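Local coordinates for protein ribonucleoside-diphosphate reductase subunit beta (Streptococcus sanguinis, PDB 4N83) that probably supplies, as the metal-binding small subunit of a class Ib ribonucleotide reductase, the dimetal cofactor needed to make deoxyribonucleotides from ribonucleotides, at residues Glu27-Leu31 and Asp32-Pro36; Lys52-Val55 and Gly56-Gly60; Glu247-Lys250 and Thr251-Tyr255. All coordinates share one frame; numbering follows the deposited sequence.

Interaction 1: residues Glu27-Leu31 and Asp32-Pro36; sequences EQFWL and DTRIP
R34 reaches back along the chain to F29, bringing its NH2 to within 3.5 Å of CE2 of the phenyl ring. The nitrogen meets the ring at its edge and near its plane, with ring and guanidinium planes 56° apart, so this is an edge contact and not a cation-pi stack. The arginine gets there because its chain runs extended from CG to NE; one guanidinium face then lies over the W30 CA and L31 N atoms of the backbone, the former 4.1 Å above the plane. R34 and T33 form the exposed side, where the polar hold is slight: R34 N donates to L31 O at 3.5 Å, a weak bond although the N-H...O angle is 160°. T33 OG1 lies 3.7 Å from L31 CB, the two side chains side by side and pointing the same way.

By contrast, F29, W30, L31 and D32 are all buried. W30 sends its indole toward helices 84-111 and 178-206, where NE1 hydrogen-bonds to D190 OD2. D32 turns to helix 84-111, and its OD1 hydrogen-bonds to S106 OG. F29 stacks on F29 of the second subunit, and L31 packs on T26 of that subunit.

This is an extended linker between helices 16-27 and 41-44, ending in a short turn. It lies at the dimer interface of the ferritin-like small subunit and brings W30 to about 4 Å from the side chain of the manganese ligand H100.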
loop_
_atom_site.group_PDB
_atom_site.type_symbol
_atom_site.label_atom_id
_atom_site.label_comp_id
_atom_site.label_asym_id
_atom_site.label_seq_id
_atom_site.Cartn_x
_atom_site.Cartn_y
_atom_site.Cartn_z
ATOM N N GLU A 27 -9.754 -2.559 -8.605
ATOM C CA GLU A 27 -10.447 -3.620 -9.338
ATOM C C GLU A 27 -9.460 -4.661 -9.876
ATOM O O GLU A 27 -9.813 -5.829 -10.039
ATOM C CB GLU A 27 -11.271 -3.037 -10.490
ATOM C CG GLU A 27 -12.548 -2.333 -10.055
ATOM C CD GLU A 27 -13.296 -1.690 -11.213
ATOM O OE1 GLU A 27 -12.661 -1.350 -12.236
ATOM O OE2 GLU A 27 -14.528 -1.521 -11.102
ATOM N N GLN A 28 -8.226 -4.230 -10.146
ATOM C CA GLN A 28 -7.153 -5.130 -10.577
ATOM C C GLN A 28 -6.337 -5.690 -9.400
ATOM O O GLN A 28 -5.133 -5.917 -9.531
ATOM C CB GLN A 28 -6.218 -4.411 -11.559
ATOM C CG GLN A 28 -6.796 -4.201 -12.948
ATOM C CD GLN A 28 -5.838 -3.473 -13.877
ATOM O OE1 GLN A 28 -4.629 -3.423 -13.630
ATOM N NE2 GLN A 28 -6.372 -2.908 -14.955
ATOM N N PHE A 29 -6.988 -5.911 -8.259
ATOM C CA PHE A 29 -6.350 -6.526 -7.089
ATOM C C PHE A 29 -6.220 -8.037 -7.300
ATOM O O PHE A 29 -7.119 -8.665 -7.863
ATOM C CB PHE A 29 -7.176 -6.227 -5.827
ATOM C CG PHE A 29 -6.753 -7.001 -4.605
ATOM C CD1 PHE A 29 -5.940 -6.418 -3.641
ATOM C CD2 PHE A 29 -7.197 -8.304 -4.402
ATOM C CE1 PHE A 29 -5.564 -7.126 -2.509
ATOM C CE2 PHE A 29 -6.820 -9.016 -3.275
ATOM C CZ PHE A 29 -6.003 -8.426 -2.326
ATOM N N TRP A 30 -5.109 -8.616 -6.846
ATOM C CA TRP A 30 -4.896 -10.065 -6.956
ATOM C C TRP A 30 -3.845 -10.595 -5.979
ATOM O O TRP A 30 -3.063 -9.828 -5.410
ATOM C CB TRP A 30 -4.502 -10.440 -8.387
ATOM C CG TRP A 30 -3.219 -9.820 -8.852
ATOM C CD1 TRP A 30 -3.051 -8.566 -9.353
ATOM C CD2 TRP A 30 -1.927 -10.437 -8.870
ATOM N NE1 TRP A 30 -1.734 -8.356 -9.679
ATOM C CE2 TRP A 30 -1.021 -9.490 -9.391
ATOM C CE3 TRP A 30 -1.446 -11.696 -8.491
ATOM C CZ2 TRP A 30 0.341 -9.762 -9.546
ATOM C CZ3 TRP A 30 -0.090 -11.967 -8.646
ATOM C CH2 TRP A 30 0.786 -11.002 -9.170
ATOM N N LEU A 31 -3.842 -11.916 -5.801
ATOM C CA LEU A 31 -2.882 -12.598 -4.933
ATOM C C LEU A 31 -2.336 -13.869 -5.584
ATOM O O LEU A 31 -3.041 -14.558 -6.321
ATOM C CB LEU A 31 -3.528 -12.951 -3.588
ATOM C CG LEU A 31 -3.728 -11.810 -2.588
ATOM C CD1 LEU A 31 -4.584 -12.276 -1.420
ATOM C CD2 LEU A 31 -2.393 -11.274 -2.091
ATOM N N ASP A 32 -1.075 -14.170 -5.288
ATOM C CA ASP A 32 -0.403 -15.365 -5.811
ATOM C C ASP A 32 -0.965 -16.674 -5.247
ATOM O O ASP A 32 -0.814 -17.731 -5.862
ATOM C CB ASP A 32 1.110 -15.295 -5.543
ATOM C CG ASP A 32 1.443 -14.987 -4.091
ATOM O OD1 ASP A 32 1.806 -15.922 -3.349
ATOM O OD2 ASP A 32 1.333 -13.808 -3.691
ATOM N N THR A 33 -1.608 -16.597 -4.084
ATOM C CA THR A 33 -2.165 -17.775 -3.415
ATOM C C THR A 33 -3.395 -18.369 -4.119
ATOM O O THR A 33 -3.759 -19.517 -3.858
ATOM C CB THR A 33 -2.536 -17.452 -1.954
ATOM O OG1 THR A 33 -3.299 -16.240 -1.911
ATOM C CG2 THR A 33 -1.280 -17.286 -1.107
ATOM N N ARG A 34 -4.028 -17.593 -4.998
ATOM C CA ARG A 34 -5.184 -18.066 -5.768
ATOM C C ARG A 34 -4.766 -18.992 -6.913
ATOM O O ARG A 34 -5.408 -20.015 -7.158
ATOM C CB ARG A 34 -5.966 -16.884 -6.350
ATOM C CG ARG A 34 -6.526 -15.917 -5.320
ATOM C CD ARG A 34 -7.152 -14.711 -6.004
ATOM N NE ARG A 34 -7.656 -13.726 -5.049
ATOM C CZ ARG A 34 -8.252 -12.581 -5.382
ATOM N NH1 ARG A 34 -8.429 -12.251 -6.658
ATOM N NH2 ARG A 34 -8.673 -11.755 -4.430
ATOM N N ILE A 35 -3.691 -18.623 -7.610
ATOM C CA ILE A 35 -3.239 -19.340 -8.805
ATOM C C ILE A 35 -2.649 -20.709 -8.446
ATOM O O ILE A 35 -1.770 -20.792 -7.588
ATOM C CB ILE A 35 -2.186 -18.512 -9.582
ATOM C CG1 ILE A 35 -2.817 -17.224 -10.126
ATOM C CG2 ILE A 35 -1.589 -19.323 -10.726
ATOM C CD1 ILE A 35 -1.814 -16.174 -10.554
ATOM N N PRO A 36 -3.128 -21.786 -9.105
ATOM C CA PRO A 36 -2.590 -23.128 -8.867
ATOM C C PRO A 36 -1.315 -23.399 -9.672
ATOM O O PRO A 36 -1.383 -23.733 -10.854
ATOM C CB PRO A 36 -3.730 -24.042 -9.324
ATOM C CG PRO A 36 -4.415 -23.271 -10.400
ATOM C CD PRO A 36 -4.248 -21.812 -10.067
#

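Interaction 2: residues Lys52-Val55 and Gly56-Gly60; sequences KDLV and GKVFG
V55 and F59 make the main apolar contact of this stretch of helix, their side chains lying side by side and pointing the same way. V55 CG1 meets the ring carbon CE2 of F59 at 3.4 Å, approaching the ring obliquely. With CG1 anti to the valine's own N (chi1 170°), this methyl is carried forward along the helix to the phenyl group. L54 and V58 form a looser apolar pair one residue earlier, with L54 CD1 4.0 Å from V58 CG2.

The charged interaction is on a more open side: D53 OD2 and K57 NZ form a salt bridge at 3.6 Å. The lysine chain is extended beyond CG, and its CE is nearer still to that oxygen, at 3.4 Å, so the aliphatic end as well as the ammonium meets the carboxylate. K57 also has a cation-pi partner in W123.

Backbone hydrogen bonds run beneath the two apolar pairs. F59 N donates to V55 O at 3.2 Å with an almost straight N-H...O angle of 178°, whereas V58 N divides between L54 O at 3.1 Å and a weak bond to V55 O.

These i to i+4 pairs mark an amphipathic alpha-helix in the ferritin-like helical bundle: its F59 side packs against Y104, the predicted active-site tyrosine, on helix 84-111.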
loop_
_atom_site.group_PDB
_atom_site.type_symbol
_atom_site.label_atom_id
_atom_site.label_comp_id
_atom_site.label_asym_id
_atom_site.label_seq_id
_atom_site.Cartn_x
_atom_site.Cartn_y
_atom_site.Cartn_z
ATOM N N LYS A 52 15.816 -24.434 -17.965
ATOM C CA LYS A 52 15.445 -24.330 -16.544
ATOM C C LYS A 52 16.250 -23.263 -15.800
ATOM O O LYS A 52 15.701 -22.529 -14.978
ATOM C CB LYS A 52 15.616 -25.675 -15.824
ATOM C CG LYS A 52 14.467 -26.650 -16.020
ATOM C CD LYS A 52 14.634 -27.870 -15.130
ATOM C CE LYS A 52 13.460 -28.825 -15.260
ATOM N NZ LYS A 52 13.663 -30.058 -14.450
ATOM N N ASP A 53 17.547 -23.187 -16.089
ATOM C CA ASP A 53 18.438 -22.241 -15.413
ATOM C C ASP A 53 18.142 -20.790 -15.805
ATOM O O ASP A 53 18.361 -19.875 -15.011
ATOM C CB ASP A 53 19.905 -22.580 -15.708
ATOM C CG ASP A 53 20.857 -22.019 -14.667
ATOM O OD1 ASP A 53 20.781 -22.448 -13.495
ATOM O OD2 ASP A 53 21.693 -21.162 -15.022
ATOM N N LEU A 54 17.645 -20.585 -17.025
ATOM C CA LEU A 54 17.293 -19.247 -17.503
ATOM C C LEU A 54 16.067 -18.676 -16.788
ATOM O O LEU A 54 15.984 -17.468 -16.569
ATOM C CB LEU A 54 17.043 -19.271 -19.014
ATOM C CG LEU A 54 16.619 -17.957 -19.679
ATOM C CD1 LEU A 54 17.638 -16.856 -19.425
ATOM C CD2 LEU A 54 16.415 -18.167 -21.171
ATOM N N VAL A 55 15.122 -19.545 -16.432
ATOM C CA VAL A 55 13.862 -19.122 -15.810
ATOM C C VAL A 55 14.078 -18.515 -14.419
ATOM O O VAL A 55 13.513 -17.464 -14.105
ATOM C CB VAL A 55 12.852 -20.296 -15.740
ATOM C CG1 VAL A 55 11.651 -19.944 -14.874
ATOM C CG2 VAL A 55 12.395 -20.674 -17.141
ATOM N N GLY A 56 14.891 -19.173 -13.597
ATOM C CA GLY A 56 15.185 -18.691 -12.246
ATOM C C GLY A 56 15.968 -17.388 -12.226
ATOM O O GLY A 56 15.716 -16.519 -11.389
ATOM N N LYS A 57 16.919 -17.257 -13.150
ATOM C CA LYS A 57 17.720 -16.038 -13.284
ATOM C C LYS A 57 16.881 -14.843 -13.744
ATOM O O LYS A 57 17.182 -13.697 -13.403
ATOM C CB LYS A 57 18.872 -16.264 -14.268
ATOM C CG LYS A 57 19.970 -17.178 -13.746
ATOM C CD LYS A 57 21.118 -17.284 -14.738
ATOM C CE LYS A 57 22.342 -17.931 -14.111
ATOM N NZ LYS A 57 23.465 -18.042 -15.081
ATOM N N VAL A 58 15.837 -15.122 -14.521
ATOM C CA VAL A 58 14.940 -14.087 -15.030
ATOM C C VAL A 58 14.048 -13.539 -13.918
ATOM O O VAL A 58 14.060 -12.338 -13.651
ATOM C CB VAL A 58 14.081 -14.621 -16.202
ATOM C CG1 VAL A 58 12.815 -13.796 -16.398
ATOM C CG2 VAL A 58 14.903 -14.645 -17.483
ATOM N N PHE A 59 13.279 -14.418 -13.279
ATOM C CA PHE A 59 12.364 -14.000 -12.215
ATOM C C PHE A 59 13.124 -13.410 -11.031
ATOM O O PHE A 59 12.735 -12.373 -10.498
ATOM C CB PHE A 59 11.488 -15.167 -11.736
ATOM C CG PHE A 59 10.529 -15.689 -12.776
ATOM C CD1 PHE A 59 9.789 -14.819 -13.574
ATOM C CD2 PHE A 59 10.344 -17.055 -12.938
ATOM C CE1 PHE A 59 8.904 -15.306 -14.522
ATOM C CE2 PHE A 59 9.456 -17.545 -13.882
ATOM C CZ PHE A 59 8.736 -16.670 -14.677
ATOM N N GLY A 60 14.208 -14.072 -10.636
ATOM C CA GLY A 60 15.056 -13.595 -9.547
ATOM C C GLY A 60 15.632 -12.210 -9.794
ATOM O O GLY A 60 15.757 -11.412 -8.866
#

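Interaction 3: residues Glu247-Lys250 and Thr251-Tyr255; sequences EEVK and TFLRY
R254 lays one face of its guanidinium over the backbone carbonyl of K250, whose O stands 3.3 Å above the plane and over its centre. E247 O lies obliquely to the group, while R254 NH2 comes to 3.7 Å from K250 CB. The arginine chain is bent at chi3 (-76°), which folds the flat group back over the preceding turn. Two of its nitrogens serve partners beyond this stretch: NE forms a salt bridge with D272, and NH1 hydrogen-bonds to Y229 OH on helix 211-240.

The carbonyl under that face is also a backbone acceptor, taking the bond from R254 N. E247 O is gripped by two donors from one residue: T251 OG1 at 2.6 Å and T251 N at 3.2 Å. The hydroxyl is tilted only 16° from the carbonyl plane, whereas the amide stands above it. OG1 lies beside T251's own N (chi1 -46°), which turns it back toward the carbonyl one turn earlier.

Buried V249 and L253 lie side by side, V249 CG1 to L253 CD1 at 4.0 Å, and face helices 162-173 and 211-240. K250 NZ makes a salt bridge to E247 OE2 at 3.5 Å, its hydrogen bond weak, and a second salt bridge to E237.

Helix 246-263 thus meets helix 211-240 both through polar ends, K250 with E237 and R254 with Y229, and through the packing of V249 and L253. The carbonyl oxygen against its face probably adds a favourable electrostatic term for the R254 cation, while the bonds of NE to D272 and NH1 to Y229 probably hold the group's rotation.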
loop_
_atom_site.group_PDB
_atom_site.type_symbol
_atom_site.label_atom_id
_atom_site.label_comp_id
_atom_site.label_asym_id
_atom_site.label_seq_id
_atom_site.Cartn_x
_atom_site.Cartn_y
_atom_site.Cartn_z
ATOM N N GLU A 247 18.988 -11.787 -29.888
ATOM C CA GLU A 247 18.564 -10.746 -30.826
ATOM C C GLU A 247 17.056 -10.483 -30.791
ATOM O O GLU A 247 16.609 -9.404 -31.178
ATOM C CB GLU A 247 19.004 -11.099 -32.252
ATOM C CG GLU A 247 20.514 -11.143 -32.445
ATOM C CD GLU A 247 21.195 -9.812 -32.171
ATOM O OE1 GLU A 247 20.556 -8.754 -32.355
ATOM O OE2 GLU A 247 22.379 -9.823 -31.772
ATOM N N GLU A 248 16.280 -11.464 -30.334
ATOM C CA GLU A 248 14.832 -11.297 -30.182
ATOM C C GLU A 248 14.482 -10.449 -28.957
ATOM O O GLU A 248 13.533 -9.663 -28.997
ATOM C CB GLU A 248 14.136 -12.657 -30.084
ATOM C CG GLU A 248 14.185 -13.473 -31.363
ATOM C CD GLU A 248 13.434 -14.785 -31.244
ATOM O OE1 GLU A 248 12.539 -15.037 -32.078
ATOM O OE2 GLU A 248 13.733 -15.562 -30.312
ATOM N N VAL A 249 15.240 -10.620 -27.874
ATOM C CA VAL A 249 15.052 -9.825 -26.654
ATOM C C VAL A 249 15.451 -8.367 -26.901
ATOM O O VAL A 249 14.830 -7.447 -26.366
ATOM C CB VAL A 249 15.859 -10.399 -25.464
ATOM C CG1 VAL A 249 15.791 -9.473 -24.254
ATOM C CG2 VAL A 249 15.350 -11.785 -25.092
ATOM N N LYS A 250 16.490 -8.169 -27.710
ATOM C CA LYS A 250 16.905 -6.830 -28.129
ATOM C C LYS A 250 15.819 -6.144 -28.963
ATOM O O LYS A 250 15.596 -4.940 -28.828
ATOM C CB LYS A 250 18.218 -6.898 -28.916
ATOM C CG LYS A 250 19.425 -7.241 -28.055
ATOM C CD LYS A 250 20.651 -7.548 -28.899
ATOM C CE LYS A 250 21.873 -7.781 -28.028
ATOM N NZ LYS A 250 23.089 -8.065 -28.839
ATOM N N THR A 251 15.146 -6.918 -29.815
ATOM C CA THR A 251 14.009 -6.421 -30.596
ATOM C C THR A 251 12.834 -6.059 -29.681
ATOM O O THR A 251 12.118 -5.089 -29.933
ATOM C CB THR A 251 13.530 -7.469 -31.626
ATOM O OG1 THR A 251 14.657 -8.028 -32.312
ATOM C CG2 THR A 251 12.584 -6.843 -32.644
ATOM N N PHE A 252 12.649 -6.850 -28.626
ATOM C CA PHE A 252 11.573 -6.638 -27.657
ATOM C C PHE A 252 11.860 -5.435 -26.753
ATOM O O PHE A 252 10.938 -4.715 -26.362
ATOM C CB PHE A 252 11.383 -7.913 -26.819
ATOM C CG PHE A 252 10.068 -7.990 -26.082
ATOM C CD1 PHE A 252 8.862 -7.788 -26.744
ATOM C CD2 PHE A 252 10.037 -8.313 -24.730
ATOM C CE1 PHE A 252 7.655 -7.876 -26.065
ATOM C CE2 PHE A 252 8.834 -8.408 -24.049
ATOM C CZ PHE A 252 7.642 -8.191 -24.716
ATOM N N LEU A 253 13.136 -5.222 -26.429
ATOM C CA LEU A 253 13.556 -4.094 -25.587
ATOM C C LEU A 253 13.396 -2.746 -26.290
ATOM O O LEU A 253 12.963 -1.771 -25.675
ATOM C CB LEU A 253 15.011 -4.269 -25.130
ATOM C CG LEU A 253 15.227 -5.187 -23.924
ATOM C CD1 LEU A 253 16.696 -5.561 -23.787
ATOM C CD2 LEU A 253 14.714 -4.527 -22.649
ATOM N N ARG A 254 13.757 -2.694 -27.569
ATOM C CA ARG A 254 13.584 -1.484 -28.374
ATOM C C ARG A 254 12.105 -1.144 -28.568
ATOM O O ARG A 254 11.734 0.029 -28.634
ATOM C CB ARG A 254 14.266 -1.639 -29.738
ATOM C CG ARG A 254 15.786 -1.593 -29.683
ATOM C CD ARG A 254 16.399 -1.695 -31.073
ATOM N NE ARG A 254 16.355 -3.062 -31.596
ATOM C CZ ARG A 254 17.316 -3.977 -31.455
ATOM N NH1 ARG A 254 18.440 -3.705 -30.798
ATOM N NH2 ARG A 254 17.150 -5.187 -31.980
ATOM N N TYR A 255 11.271 -2.180 -28.652
ATOM C CA TYR A 255 9.830 -2.017 -28.845
ATOM C C TYR A 255 9.159 -1.380 -27.626
ATOM O O TYR A 255 8.444 -0.386 -27.756
ATOM C CB TYR A 255 9.185 -3.374 -29.164
ATOM C CG TYR A 255 7.671 -3.368 -29.169
ATOM C CD1 TYR A 255 6.960 -2.525 -30.019
ATOM C CD2 TYR A 255 6.949 -4.215 -28.331
ATOM C CE1 TYR A 255 5.576 -2.518 -30.029
ATOM C CE2 TYR A 255 5.564 -4.216 -28.334
ATOM C CZ TYR A 255 4.882 -3.367 -29.185
ATOM O OH TYR A 255 3.507 -3.365 -29.189
#

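In the fold
Interactions 1, 2 and 3 follow one another along a mostly helical chain without strands. Interaction 1 occupies the linker between helices 16-27 and 41-44, interaction 2 lies on helix 49-78, and interaction 3 on helix 246-263. None touches another. The centres of interactions 1 and 2 are about 22 Å apart, those of interactions 2 and 3 about 18 Å, and those of interactions 1 and 3 about 29 Å. Helices 84-111 and 178-206, which carry manganese ligands, pack against both 1 and 2, while helix 211-240 packs against both 2 and 3. These shared helices tie the three sites into one bundle around the dimetal centre, and interaction 1 alone among them meets the second subunit.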